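Local coordinates for protein chitinase (Paenibacillus sp. FPU-7, PDB 5GZT) that probably cleaves the beta-1,4 linkages of chitin at random internal positions, using a chain that carries two glycoside hydrolase family 18 catalytic domains, at residues B[185-190]-B[198-203]; B[411-416]-B[461-466]; B[665-670]-B[721-726]; B[1062-1067]-B[1077-1082]. All blocks are in the same frame, centred on the assembly; numbering follows the deposited sequence.

Contact 1: B[185-190]-B[198-203]; sequences KLISTA and VLKFNA
I187 lays its outer branch across the amide of N202, CD1 coming within 3.2 Å of ND2, while its CG2 meets CE of K200 on the same strand. This overlap comes from a classic beta bulge: I187 and S188 both stand opposite K200, whose carbonyl oxygen takes both of their N-H groups, I187 N at 3.0 Å and S188 N at 3.3 Å from K200 O. The two donors arrive on one face of the K200 carbonyl plane, each tilted by more than 25°. K200 N answers with a 3.0 Å bond to S188 O, and on either side of the bulge paired bonds join K185 to N202 and A190 to V198. S188 OG, set between its own backbone N and carbonyl carbon (chi1 76°), rests 3.4 Å from K200 CE. On the face carrying L186, T189, L199 and F201, T189 CG2 and L199 CD2 are pressed to a tight 3.5 Å, and L186 CD2 meets F201 CB at 4.1 Å. L186, T189 and L199 also touch Y255. Backbone bonds thus set the register, between an apolar face packed against strand 251-261 of another sheet and a mixed, more exposed face where K200 lends its CE methylene.

Contact 2: B[411-416]-B[461-466]; sequences PVYGAW and KTYTDS
The ring of Y413 lies beneath the T462 methyl: CG2 stands over the ring centre, 3.6 Å from the centroid and 10° off the normal, a CH-pi contact. With OG1 beside the backbone N (chi1 -54°), T462 CG2 is anti to that N and faces the ring. The W416 and T462 side chains meet from opposite directions, W416 CZ2 3.5 Å from T462 CG2. W416 in turn has Y413 CD2 over one face of its indole, so methyl, phenol and indole are mutually packed. S466 OG sits at the edge of the Y413 ring, 3.4 Å from CD1, held there by its 2.7 Å hydrogen bond to T462 O. The two tyrosines cross at about a right angle; Y413 OH lies in the plane of the Y463 ring at its edge, 3.5 Å from Y463 CB. An alanine in place of Y413 is likely to leave the T462 methyl without its aromatic floor and a gap beside S466 and Y463. P411 CD meets Y463 CE2 at 4.1 Å, and V412 CG2 rests on S466. Segment 411-416 follows what is probably the DGxDxDxE signature of family 18, at strand 403-407. The contact joins it to the short helix 461-464 after strand 452-457, the neighbouring TIM-barrel strand, with Y463 also packing on helices 425-447 and 510-519.

Contact 3: B[665-670]-B[721-726]; sequences TYTQLP and GGTVAS
G721 CA meets L669 O, the two 3.1 Å apart, as the 721-726 segment comes alongside 665-670 in the opposite direction. A beta carbon at G721 would probably run into P670 C and the carbonyl O of the residue before. G722 follows with the paired bonds of an antiparallel bridge: L669 N to G722 O at 2.8 Å and G722 N to L669 O at 2.9 Å. T723 faces Q668 in the next, non-hydrogen-bonded pair, and here the side chains make the link. T723 OG1 donates to Q668 OE1 over 2.7 Å, in the amide plane and on a lone pair of the oxygen. Q668 reaches it by folding at chi2 (51°), which turns its amide back toward T723. A water accepts a weak hydrogen bond from Q668 NE2 and donates one to T723 OG1, closing a small ring of polar contacts. A leucine in place of Q668 would probably leave the T723 hydroxyl without its acceptor and the water with a weaker anchorage. V724 returns to backbone pairing, its N giving a straight 2.8 Å bond to T667 O, while its CG2 touches L669 CB at 4.2 Å. S726 meets T667 CG2 through its carbonyl carbon. Within 665-670, T665 OG1 accepts from T667 N, an ST turn, and from Q668 N, an ST motif. The contact joins the start of strand 668-678 to the end of strand 714-723 in the immunoglobulin-like domain; strand 714-723 pairs on its other side with strand 703-707.

Contact 4: B[1062-1067]-B[1077-1082]; sequences KGYTRY and LYNPDA
Y1064 receives N1079 over one face of its ring: CB of N1079 lies 3.4 Å from the centroid, 17° off the normal, a CH-pi contact displaced toward the rim. The backbone puts this CB over the ring; chi1 (-180°) only directs the amide, whose placement is doubtful because it is modelled too close to G1063 O. Along the same ring, Y1064 CD1 meets L1077 CB at 3.9 Å, and its OH lies 3.4 Å from A1082 CB. L1077 CD1 also covers R1066 CB. On the face that carries T1065 and Y1078, the edge of the Y1067 ring comes to Y1078 CB, with CE2 at 3.8 Å. The backbone fixes this register through the paired bonds T1065 N to Y1078 O, 2.8 Å, and Y1078 N to T1065 O, 2.9 Å. As modelled, N1079 also makes an Asx turn, its OD1 accepting from D1081 N at 2.8 Å, at the head of a type I turn from N1079 to A1082 that brings A1082 CB to the hydroxyl end of Y1064. Farther out, the guanidinium of R1066 makes salt bridges with D1092 and E1094, and Y1067 stacks on H1034. Strands 1065-1069 and 1074-1079 form a hairpin at one side of a small antiparallel sheet within the second family 18 domain; strand 1074-1079 pairs in turn with strand 1086-1089, whose I1088 packs on L1077.

From the N terminus the four contacts follow in series, none nested in or crossing another. Contact 1 closes a hairpin with seven residues between its segments, in the antiparallel sheet of strands 184-191, 197-203, 239-243 and 233-235. Contact 2, within the first family 18 domain, spans 44 residues and links the segments after two adjacent barrel strands; its centre is about 36 Å from that of contact 1. Contact 3 closes a 50-residue excursion in the immunoglobulin-like domain, about 70 Å between centres from contact 2. Contact 4 is again a short hairpin, in the second family 18 domain. No two contacts touch: contacts 1, 3 and 4 tie strand to antiparallel strand, contact 2 a loop to a short helix.

Contact 1: B[185-190]-B[198-203]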
# COMPACT_ATOMS: atom_id res chain seq x y z
N LYS B 185 -8.97 -2.25 -31.49
CA LYS B 185 -9.93 -2.16 -30.35
C LYS B 185 -9.45 -2.85 -29.04
O LYS B 185 -9.20 -4.06 -29.02
CB LYS B 185 -11.27 -2.78 -30.72
CG LYS B 185 -11.91 -2.18 -31.96
CD LYS B 185 -13.29 -2.78 -32.25
CE LYS B 185 -14.31 -2.56 -31.13
NZ LYS B 185 -14.34 -1.15 -30.66
N LEU B 186 -9.37 -2.08 -27.95
CA LEU B 186 -9.03 -2.61 -26.60
C LEU B 186 -10.19 -3.42 -26.04
O LEU B 186 -11.31 -2.93 -26.01
CB LEU B 186 -8.72 -1.45 -25.62
CG LEU B 186 -7.61 -0.47 -26.07
CD1 LEU B 186 -7.28 0.63 -25.06
CD2 LEU B 186 -6.34 -1.22 -26.48
N ILE B 187 -9.93 -4.67 -25.63
CA ILE B 187 -10.95 -5.56 -25.00
C ILE B 187 -10.97 -5.36 -23.45
O ILE B 187 -12.06 -5.27 -22.83
CB ILE B 187 -10.71 -7.07 -25.41
CG1 ILE B 187 -11.28 -7.39 -26.82
CG2 ILE B 187 -11.27 -8.07 -24.39
CD1 ILE B 187 -12.72 -7.93 -26.89
N SER B 188 -9.76 -5.28 -22.84
CA SER B 188 -9.58 -5.42 -21.37
C SER B 188 -8.12 -5.57 -20.96
O SER B 188 -7.23 -5.84 -21.80
CB SER B 188 -10.27 -6.67 -20.84
OG SER B 188 -9.50 -7.82 -21.19
N THR B 189 -7.90 -5.46 -19.64
CA THR B 189 -6.60 -5.64 -18.99
C THR B 189 -6.76 -6.38 -17.67
O THR B 189 -7.79 -6.26 -17.00
CB THR B 189 -5.99 -4.29 -18.56
OG1 THR B 189 -6.76 -3.80 -17.46
CG2 THR B 189 -6.01 -3.26 -19.72
N ALA B 190 -5.69 -7.06 -17.27
CA ALA B 190 -5.65 -7.84 -16.06
C ALA B 190 -4.24 -7.87 -15.48
O ALA B 190 -3.22 -7.67 -16.21
CB ALA B 190 -6.13 -9.26 -16.34
N VAL B 198 -1.34 -7.85 -18.44
CA VAL B 198 -1.85 -8.58 -19.57
C VAL B 198 -2.77 -7.62 -20.29
O VAL B 198 -3.73 -7.12 -19.68
CB VAL B 198 -2.58 -9.87 -19.14
CG1 VAL B 198 -3.26 -10.54 -20.33
CG2 VAL B 198 -1.58 -10.86 -18.54
N LEU B 199 -2.46 -7.36 -21.58
CA LEU B 199 -3.26 -6.47 -22.44
C LEU B 199 -3.90 -7.25 -23.57
O LEU B 199 -3.18 -7.80 -24.41
CB LEU B 199 -2.38 -5.40 -23.03
CG LEU B 199 -1.87 -4.45 -21.97
CD1 LEU B 199 -0.72 -3.60 -22.49
CD2 LEU B 199 -3.03 -3.58 -21.47
N LYS B 200 -5.23 -7.30 -23.57
CA LYS B 200 -5.98 -7.91 -24.65
C LYS B 200 -6.67 -6.87 -25.50
O LYS B 200 -7.35 -5.96 -24.98
CB LYS B 200 -7.06 -8.86 -24.13
CG LYS B 200 -6.52 -10.15 -23.52
CD LYS B 200 -7.59 -11.25 -23.44
CE LYS B 200 -8.85 -10.75 -22.73
NZ LYS B 200 -9.88 -11.79 -22.47
N PHE B 201 -6.50 -7.05 -26.82
CA PHE B 201 -7.11 -6.20 -27.86
C PHE B 201 -7.43 -6.99 -29.14
O PHE B 201 -6.71 -7.96 -29.49
CB PHE B 201 -6.23 -4.97 -28.18
CG PHE B 201 -4.78 -5.30 -28.51
CD1 PHE B 201 -3.86 -5.60 -27.52
CD2 PHE B 201 -4.31 -5.22 -29.82
CE1 PHE B 201 -2.50 -5.86 -27.82
CE2 PHE B 201 -2.96 -5.48 -30.13
CZ PHE B 201 -2.06 -5.81 -29.13
N ASN B 202 -8.53 -6.61 -29.79
CA ASN B 202 -8.86 -7.04 -31.17
C ASN B 202 -8.15 -6.13 -32.17
O ASN B 202 -8.40 -4.91 -32.18
CB ASN B 202 -10.38 -7.03 -31.42
CG ASN B 202 -11.12 -8.17 -30.70
OD1 ASN B 202 -10.69 -9.35 -30.73
ND2 ASN B 202 -12.25 -7.85 -30.09
N ALA B 203 -7.24 -6.70 -32.98
CA ALA B 203 -6.49 -5.97 -34.02
C ALA B 203 -6.98 -6.37 -35.42
O ALA B 203 -6.55 -7.38 -35.98
CB ALA B 203 -4.98 -6.19 -33.90

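Contact 2: B[411-416]-B[461-466]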
# COMPACT_ATOMS: atom_id res chain seq x y z
N PRO B 411 -21.28 10.52 2.74
CA PRO B 411 -22.43 11.05 1.97
C PRO B 411 -23.80 10.66 2.51
O PRO B 411 -23.99 9.53 2.93
CB PRO B 411 -22.22 10.46 0.57
CG PRO B 411 -20.76 10.37 0.48
CD PRO B 411 -20.28 9.94 1.85
N VAL B 412 -24.72 11.63 2.57
CA VAL B 412 -26.16 11.41 2.70
C VAL B 412 -26.57 11.27 4.14
O VAL B 412 -27.30 12.11 4.67
CB VAL B 412 -26.73 10.22 1.87
CG1 VAL B 412 -28.22 10.08 2.12
CG2 VAL B 412 -26.48 10.42 0.39
N TYR B 413 -26.06 10.23 4.79
CA TYR B 413 -26.37 9.98 6.19
C TYR B 413 -25.39 10.69 7.17
O TYR B 413 -25.67 10.85 8.34
CB TYR B 413 -26.53 8.46 6.44
CG TYR B 413 -25.28 7.56 6.24
CD1 TYR B 413 -24.83 7.22 4.97
CD2 TYR B 413 -24.61 7.01 7.34
CE1 TYR B 413 -23.74 6.39 4.79
CE2 TYR B 413 -23.51 6.18 7.16
CZ TYR B 413 -23.08 5.87 5.89
OH TYR B 413 -21.99 5.07 5.70
N GLY B 414 -24.25 11.15 6.66
CA GLY B 414 -23.24 11.86 7.47
C GLY B 414 -22.82 11.10 8.73
O GLY B 414 -22.59 11.71 9.77
N ALA B 415 -22.75 9.77 8.64
CA ALA B 415 -22.47 8.90 9.79
C ALA B 415 -23.46 9.19 10.89
O ALA B 415 -23.08 9.21 12.05
CB ALA B 415 -21.03 9.09 10.28
N TRP B 416 -24.70 9.46 10.49
CA TRP B 416 -25.84 9.77 11.36
C TRP B 416 -25.69 10.99 12.26
O TRP B 416 -25.81 10.88 13.47
CB TRP B 416 -26.23 8.50 12.15
CG TRP B 416 -26.30 7.27 11.24
CD1 TRP B 416 -25.45 6.18 11.23
CD2 TRP B 416 -27.25 7.04 10.19
NE1 TRP B 416 -25.82 5.29 10.24
CE2 TRP B 416 -26.92 5.79 9.59
CE3 TRP B 416 -28.34 7.77 9.68
CZ2 TRP B 416 -27.66 5.25 8.51
CZ3 TRP B 416 -29.08 7.24 8.61
CH2 TRP B 416 -28.72 5.99 8.03
N LYS B 461 -23.83 -1.59 3.84
CA LYS B 461 -24.81 -1.46 2.78
C LYS B 461 -25.35 0.01 2.73
O LYS B 461 -25.52 0.53 1.65
CB LYS B 461 -25.93 -2.50 2.88
CG LYS B 461 -26.92 -2.29 1.72
CD LYS B 461 -27.46 -3.55 1.05
CE LYS B 461 -28.62 -3.21 0.06
NZ LYS B 461 -29.77 -2.51 0.77
N THR B 462 -25.54 0.67 3.89
CA THR B 462 -25.92 2.10 3.93
C THR B 462 -24.98 2.96 3.12
O THR B 462 -25.41 3.80 2.32
CB THR B 462 -25.96 2.62 5.35
OG1 THR B 462 -26.81 1.79 6.14
CG2 THR B 462 -26.47 4.04 5.41
N TYR B 463 -23.69 2.73 3.28
CA TYR B 463 -22.74 3.46 2.47
C TYR B 463 -22.89 3.19 0.95
O TYR B 463 -22.84 4.12 0.18
CB TYR B 463 -21.28 3.17 2.89
CG TYR B 463 -20.31 3.98 2.09
CD1 TYR B 463 -19.86 3.51 0.90
CD2 TYR B 463 -19.89 5.28 2.50
CE1 TYR B 463 -19.01 4.28 0.10
CE2 TYR B 463 -19.04 6.05 1.70
CZ TYR B 463 -18.63 5.56 0.49
OH TYR B 463 -17.71 6.21 -0.33
N THR B 464 -22.97 1.94 0.52
CA THR B 464 -23.08 1.61 -0.92
C THR B 464 -24.40 2.21 -1.60
O THR B 464 -24.41 2.61 -2.78
CB THR B 464 -23.00 0.08 -1.14
OG1 THR B 464 -23.88 -0.57 -0.26
CG2 THR B 464 -21.58 -0.41 -0.85
N ASP B 465 -25.44 2.23 -0.78
CA ASP B 465 -26.74 2.86 -1.07
C ASP B 465 -26.68 4.39 -1.15
O ASP B 465 -27.60 4.98 -1.66
CB ASP B 465 -27.75 2.52 0.03
CG ASP B 465 -28.34 1.12 -0.10
OD1 ASP B 465 -28.19 0.41 -1.12
OD2 ASP B 465 -29.01 0.74 0.85
N SER B 466 -25.60 5.00 -0.65
CA SER B 466 -25.46 6.44 -0.57
C SER B 466 -24.53 7.00 -1.63
O SER B 466 -24.37 8.23 -1.71
CB SER B 466 -24.93 6.83 0.82
OG SER B 466 -25.85 6.41 1.84

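Contact 3: B[665-670]-B[721-726]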
# COMPACT_ATOMS: atom_id res chain seq x y z
N THR B 665 27.24 -27.23 38.25
CA THR B 665 28.54 -27.91 38.53
C THR B 665 28.98 -28.57 37.23
O THR B 665 28.39 -28.29 36.18
CB THR B 665 28.44 -28.99 39.62
OG1 THR B 665 27.63 -30.05 39.17
CG2 THR B 665 27.90 -28.39 41.00
N TYR B 666 30.00 -29.40 37.26
CA TYR B 666 30.34 -30.15 36.06
C TYR B 666 29.21 -31.03 35.63
O TYR B 666 29.13 -31.32 34.47
CB TYR B 666 31.65 -30.97 36.25
CG TYR B 666 32.95 -30.19 36.05
CD1 TYR B 666 33.09 -29.39 34.97
CD2 TYR B 666 34.00 -30.25 36.96
CE1 TYR B 666 34.22 -28.63 34.75
CE2 TYR B 666 35.21 -29.54 36.71
CZ TYR B 666 35.28 -28.71 35.61
OH TYR B 666 36.36 -27.91 35.23
N THR B 667 28.38 -31.56 36.54
CA THR B 667 27.34 -32.44 36.12
C THR B 667 25.90 -31.99 36.48
O THR B 667 24.95 -32.56 35.95
CB THR B 667 27.52 -33.83 36.62
OG1 THR B 667 27.59 -33.82 38.04
CG2 THR B 667 28.86 -34.45 36.09
N GLN B 668 25.73 -31.01 37.35
CA GLN B 668 24.32 -30.63 37.73
C GLN B 668 23.78 -29.52 36.82
O GLN B 668 24.38 -28.44 36.76
CB GLN B 668 24.24 -30.25 39.20
CG GLN B 668 22.90 -30.62 39.87
CD GLN B 668 22.38 -32.08 39.72
OE1 GLN B 668 23.14 -33.08 39.66
NE2 GLN B 668 21.02 -32.20 39.66
N LEU B 669 22.71 -29.85 36.08
CA LEU B 669 22.07 -28.87 35.22
C LEU B 669 20.83 -28.37 35.95
O LEU B 669 19.98 -29.17 36.24
CB LEU B 669 21.66 -29.57 33.96
CG LEU B 669 20.92 -28.71 32.95
CD1 LEU B 669 21.76 -27.61 32.40
CD2 LEU B 669 20.48 -29.61 31.84
N PRO B 670 20.73 -27.09 36.27
CA PRO B 670 19.46 -26.65 36.91
C PRO B 670 18.32 -26.58 35.89
O PRO B 670 18.54 -26.67 34.66
CB PRO B 670 19.77 -25.29 37.48
CG PRO B 670 21.01 -24.84 36.76
CD PRO B 670 21.72 -26.03 36.19
N GLY B 721 16.21 -30.17 34.08
CA GLY B 721 17.29 -30.18 35.07
C GLY B 721 17.52 -31.60 35.60
O GLY B 721 16.60 -32.49 35.57
N GLY B 722 18.75 -31.81 36.04
CA GLY B 722 19.14 -33.12 36.49
C GLY B 722 20.65 -33.26 36.34
O GLY B 722 21.37 -32.26 36.29
N THR B 723 21.09 -34.51 36.31
CA THR B 723 22.51 -34.86 36.44
C THR B 723 22.94 -35.36 35.09
O THR B 723 22.39 -36.31 34.59
CB THR B 723 22.73 -35.96 37.48
OG1 THR B 723 22.24 -35.49 38.74
CG2 THR B 723 24.36 -36.28 37.65
N VAL B 724 23.85 -34.65 34.46
CA VAL B 724 24.36 -35.07 33.16
C VAL B 724 25.36 -36.19 33.45
O VAL B 724 26.09 -36.11 34.47
CB VAL B 724 25.02 -33.84 32.49
CG1 VAL B 724 25.65 -34.20 31.17
CG2 VAL B 724 23.98 -32.69 32.32
N ALA B 725 25.48 -37.15 32.54
CA ALA B 725 26.17 -38.43 32.76
C ALA B 725 27.71 -38.27 32.93
O ALA B 725 28.31 -39.00 33.68
CB ALA B 725 25.83 -39.43 31.63
N SER B 726 28.29 -37.26 32.30
CA SER B 726 29.73 -36.99 32.39
C SER B 726 29.93 -35.47 32.45
O SER B 726 28.96 -34.66 32.14
CB SER B 726 30.40 -37.69 31.20
OG SER B 726 30.13 -37.05 30.00
O HOH W 1 19.48 -35.23 39.37

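Contact 4: B[1062-1067]-B[1077-1082]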
# COMPACT_ATOMS: atom_id res chain seq x y z
N LYS B 1062 34.08 18.98 26.87
CA LYS B 1062 34.88 19.94 26.14
C LYS B 1062 34.02 20.38 25.02
O LYS B 1062 34.45 20.42 23.88
CB LYS B 1062 36.14 19.32 25.57
CG LYS B 1062 37.40 19.80 26.19
CD LYS B 1062 37.61 19.25 27.59
CE LYS B 1062 39.12 19.11 27.75
NZ LYS B 1062 39.42 18.56 29.09
N GLY B 1063 32.77 20.69 25.34
CA GLY B 1063 31.84 21.15 24.33
C GLY B 1063 31.14 20.01 23.61
O GLY B 1063 30.41 20.27 22.66
N TYR B 1064 31.37 18.77 24.07
CA TYR B 1064 30.72 17.60 23.51
C TYR B 1064 29.67 17.27 24.52
O TYR B 1064 29.95 17.18 25.73
CB TYR B 1064 31.71 16.41 23.29
CG TYR B 1064 32.57 16.59 22.07
CD1 TYR B 1064 32.11 16.20 20.81
CD2 TYR B 1064 33.82 17.22 22.15
CE1 TYR B 1064 32.87 16.41 19.65
CE2 TYR B 1064 34.60 17.41 21.00
CZ TYR B 1064 34.12 17.04 19.76
OH TYR B 1064 34.89 17.29 18.62
N THR B 1065 28.46 17.03 24.02
CA THR B 1065 27.40 16.44 24.83
C THR B 1065 27.16 14.96 24.42
O THR B 1065 27.17 14.62 23.20
CB THR B 1065 26.08 17.24 24.68
OG1 THR B 1065 26.38 18.65 24.80
CG2 THR B 1065 25.05 16.81 25.71
N ARG B 1066 26.95 14.14 25.44
CA ARG B 1066 26.69 12.70 25.31
C ARG B 1066 25.21 12.52 25.08
O ARG B 1066 24.43 12.96 25.86
CB ARG B 1066 27.12 11.92 26.54
CG ARG B 1066 26.76 10.42 26.41
CD ARG B 1066 27.14 9.61 27.64
NE ARG B 1066 26.89 8.17 27.53
CZ ARG B 1066 25.69 7.56 27.68
NH1 ARG B 1066 24.55 8.26 27.84
NH2 ARG B 1066 25.61 6.23 27.63
N TYR B 1067 24.84 11.90 23.97
CA TYR B 1067 23.48 11.47 23.69
C TYR B 1067 23.39 9.90 23.67
O TYR B 1067 24.42 9.19 23.73
CB TYR B 1067 23.04 12.07 22.36
CG TYR B 1067 23.03 13.61 22.42
CD1 TYR B 1067 22.03 14.32 23.15
CD2 TYR B 1067 24.05 14.36 21.81
CE1 TYR B 1067 22.05 15.72 23.21
CE2 TYR B 1067 24.06 15.75 21.85
CZ TYR B 1067 23.06 16.42 22.54
OH TYR B 1067 23.11 17.77 22.54
N LEU B 1077 28.44 11.42 20.76
CA LEU B 1077 28.82 12.75 21.24
C LEU B 1077 28.51 13.69 20.09
O LEU B 1077 28.73 13.30 18.95
CB LEU B 1077 30.31 12.82 21.55
CG LEU B 1077 30.84 12.56 22.95
CD1 LEU B 1077 29.97 11.75 23.86
CD2 LEU B 1077 32.27 12.03 22.92
N TYR B 1078 28.01 14.90 20.41
CA TYR B 1078 27.92 16.00 19.43
C TYR B 1078 28.51 17.28 20.06
O TYR B 1078 28.42 17.54 21.30
CB TYR B 1078 26.49 16.20 18.92
CG TYR B 1078 26.41 17.15 17.72
CD1 TYR B 1078 26.93 16.78 16.50
CD2 TYR B 1078 25.83 18.43 17.83
CE1 TYR B 1078 26.93 17.63 15.43
CE2 TYR B 1078 25.80 19.30 16.72
CZ TYR B 1078 26.36 18.90 15.53
OH TYR B 1078 26.34 19.69 14.38
N ASN B 1079 29.22 18.01 19.22
CA ASN B 1079 29.78 19.33 19.60
C ASN B 1079 29.49 20.22 18.38
O ASN B 1079 30.15 20.09 17.35
CB ASN B 1079 31.27 19.26 19.94
CG ASN B 1079 31.86 20.64 20.34
OD1 ASN B 1079 31.32 21.69 20.00
ND2 ASN B 1079 32.96 20.61 21.09
N PRO B 1080 28.48 21.11 18.49
CA PRO B 1080 28.16 21.98 17.33
C PRO B 1080 29.35 22.89 16.93
O PRO B 1080 29.55 23.23 15.72
CB PRO B 1080 26.94 22.79 17.82
CG PRO B 1080 26.77 22.52 19.29
CD PRO B 1080 27.80 21.50 19.73
N ASP B 1081 30.20 23.20 17.90
CA ASP B 1081 31.27 24.17 17.68
C ASP B 1081 32.60 23.64 17.14
O ASP B 1081 33.42 24.45 16.70
CB ASP B 1081 31.48 24.93 19.00
CG ASP B 1081 30.19 25.62 19.48
OD1 ASP B 1081 29.34 26.02 18.63
OD2 ASP B 1081 30.02 25.72 20.69
N ALA B 1082 32.83 22.33 17.14
CA ALA B 1082 34.20 21.83 17.01
C ALA B 1082 34.80 22.01 15.63
O ALA B 1082 35.85 22.66 15.51
CB ALA B 1082 34.32 20.40 17.48
O HOH W 2 29.71 23.07 22.58